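Local structure of DUF3809 domain-containing protein (Deinococcus radiodurans, 3NQN) at residues Val71-Gln75 / Gly76-Arg80. The protein is of unknown function but binds calcium ions and belongs to a family related to the Bet v 1-like proteins. Residues are numbered along the deposited sequence; the frame is centred on the assembly and turned at random.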
loop_
_atom_site.group_PDB
_atom_site.type_symbol
_atom_site.label_atom_id
_atom_site.label_comp_id
_atom_site.label_asym_id
_atom_site.label_seq_id
_atom_site.Cartn_x
_atom_site.Cartn_y
_atom_site.Cartn_z
ATOM N N VAL A 71 -23.776 -9.748 5.169
ATOM C CA VAL A 71 -25.215 -9.744 5.392
ATOM C C VAL A 71 -25.733 -11.160 5.418
ATOM O O VAL A 71 -25.630 -11.878 4.448
ATOM C CB VAL A 71 -25.951 -8.992 4.284
ATOM C CG1 VAL A 71 -27.467 -9.042 4.554
ATOM C CG2 VAL A 71 -25.429 -7.512 4.181
ATOM N N ARG A 72 -26.290 -11.546 6.549
ATOM C CA ARG A 72 -26.829 -12.866 6.757
ATOM C C ARG A 72 -28.253 -12.915 6.214
ATOM O O ARG A 72 -29.089 -12.089 6.570
ATOM C CB ARG A 72 -26.837 -13.157 8.254
ATOM C CG ARG A 72 -27.411 -14.480 8.669
ATOM C CD ARG A 72 -27.467 -14.570 10.214
ATOM N NE ARG A 72 -27.841 -15.911 10.664
ATOM C CZ ARG A 72 -29.093 -16.366 10.708
ATOM N NH1 ARG A 72 -30.109 -15.587 10.330
ATOM N NH2 ARG A 72 -29.333 -17.604 11.131
ATOM N N THR A 73 -28.517 -13.895 5.370
ATOM C CA THR A 73 -29.825 -14.049 4.736
ATOM C C THR A 73 -30.451 -15.400 5.085
ATOM O O THR A 73 -29.791 -16.272 5.636
ATOM C CB THR A 73 -29.672 -13.932 3.222
ATOM O OG1 THR A 73 -28.732 -14.914 2.778
ATOM C CG2 THR A 73 -29.157 -12.518 2.858
ATOM N N PRO A 74 -31.729 -15.588 4.747
ATOM C CA PRO A 74 -32.373 -16.847 5.141
ATOM C C PRO A 74 -31.745 -18.117 4.540
ATOM O O PRO A 74 -31.703 -19.141 5.215
ATOM C CB PRO A 74 -33.822 -16.654 4.671
ATOM C CG PRO A 74 -34.027 -15.197 4.754
ATOM C CD PRO A 74 -32.721 -14.573 4.355
ATOM N N GLN A 75 -31.216 -18.040 3.319
ATOM C CA GLN A 75 -30.600 -19.196 2.640
ATOM C C GLN A 75 -29.073 -19.165 2.658
ATOM O O GLN A 75 -28.427 -20.038 2.086
ATOM C CB GLN A 75 -31.014 -19.234 1.175
ATOM C CG GLN A 75 -32.470 -19.165 0.907
ATOM C CD GLN A 75 -32.759 -19.455 -0.532
ATOM O OE1 GLN A 75 -32.972 -18.542 -1.331
ATOM N NE2 GLN A 75 -32.647 -20.721 -0.908
ATOM N N GLY A 76 -28.486 -18.134 3.257
ATOM C CA GLY A 76 -27.024 -18.025 3.265
ATOM C C GLY A 76 -26.501 -16.685 3.745
ATOM O O GLY A 76 -26.704 -16.311 4.886
ATOM N N ALA A 77 -25.834 -15.964 2.854
ATOM C CA ALA A 77 -25.223 -14.691 3.203
ATOM C C ALA A 77 -24.794 -13.967 1.948
ATOM O O ALA A 77 -24.632 -14.585 0.880
ATOM C CB ALA A 77 -24.002 -14.923 4.111
ATOM N N GLU A 78 -24.588 -12.662 2.079
ATOM C CA GLU A 78 -24.061 -11.837 0.995
ATOM C C GLU A 78 -22.913 -10.986 1.492
ATOM O O GLU A 78 -22.785 -10.730 2.701
ATOM C CB GLU A 78 -25.109 -10.842 0.504
ATOM C CG GLU A 78 -26.311 -11.410 -0.144
ATOM C CD GLU A 78 -27.305 -10.324 -0.515
ATOM O OE1 GLU A 78 -26.876 -9.260 -1.052
ATOM O OE2 GLU A 78 -28.500 -10.523 -0.279
ATOM N N LEU A 79 -22.093 -10.532 0.545
ATOM C CA LEU A 79 -21.169 -9.421 0.774
ATOM C C LEU A 79 -21.699 -8.253 -0.029
ATOM O O LEU A 79 -21.989 -8.389 -1.229
ATOM C CB LEU A 79 -19.751 -9.742 0.292
ATOM C CG LEU A 79 -19.005 -10.856 1.015
ATOM C CD1 LEU A 79 -17.616 -10.962 0.464
ATOM C CD2 LEU A 79 -18.970 -10.617 2.531
ATOM N N ARG A 80 -21.862 -7.123 0.633
ATOM C CA ARG A 80 -22.279 -5.896 -0.019
ATOM C C ARG A 80 -21.172 -4.844 0.149
ATOM O O ARG A 80 -20.765 -4.557 1.248
ATOM C CB ARG A 80 -23.585 -5.417 0.562
ATOM C CG ARG A 80 -24.726 -6.326 0.218
ATOM C CD ARG A 80 -26.031 -5.831 0.762
ATOM N NE ARG A 80 -27.081 -6.824 0.553
ATOM C CZ ARG A 80 -28.230 -6.851 1.217
ATOM N NH1 ARG A 80 -28.496 -5.931 2.146
ATOM N NH2 ARG A 80 -29.116 -7.794 0.956
#
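Val-71 lies under the side chain of Arg-80, across a hairpin. From CB the arginine chain turns at CG, anti to the carbonyl carbon (chi1 -68°), and runs extended to CD, 3.9 Å from Val-71 CG2. NE passes Val-71 CG2. CZ lies 4.1 Å from both Val-71 CG1 and CG2, and NH1 sits beside the same methyls, 4.0 Å from Val-71 CG2. At the guanidinium, Val-71 CG1 sits below one face, off-centre toward the rim. The group's edge grips Glu-78 side-on. Arg-80 NE donates a hydrogen bond of 2.9 Å to Glu-78 OE1, part of a salt bridge and nearly in the guanidinium plane, and Arg-80 NH2 gives one of 3.1 Å to Glu-78 OE2. Both oxygens are met from above the carboxylate plane. The contact belongs to the antiparallel hairpin of strands 60-73 and 76-81, joined by a tight turn at Pro-74 and Gln-75. Val-71 and Glu-78 form a hydrogen-bonded pair, with Glu-78 N to Val-71 O at 2.7 Å and Val-71 N to Glu-78 O at 2.8 Å. On the same face, Thr-73 CG2 comes within 3.8 Å of Glu-78 OE2. With an alanine in place of this glutamate, the Arg-80 guanidinium would probably lose its carboxylate mate and be freer to turn off Val-71. Nearer the turn, Arg-26 donates hydrogen bonds to Thr-73 O and Gly-76 O.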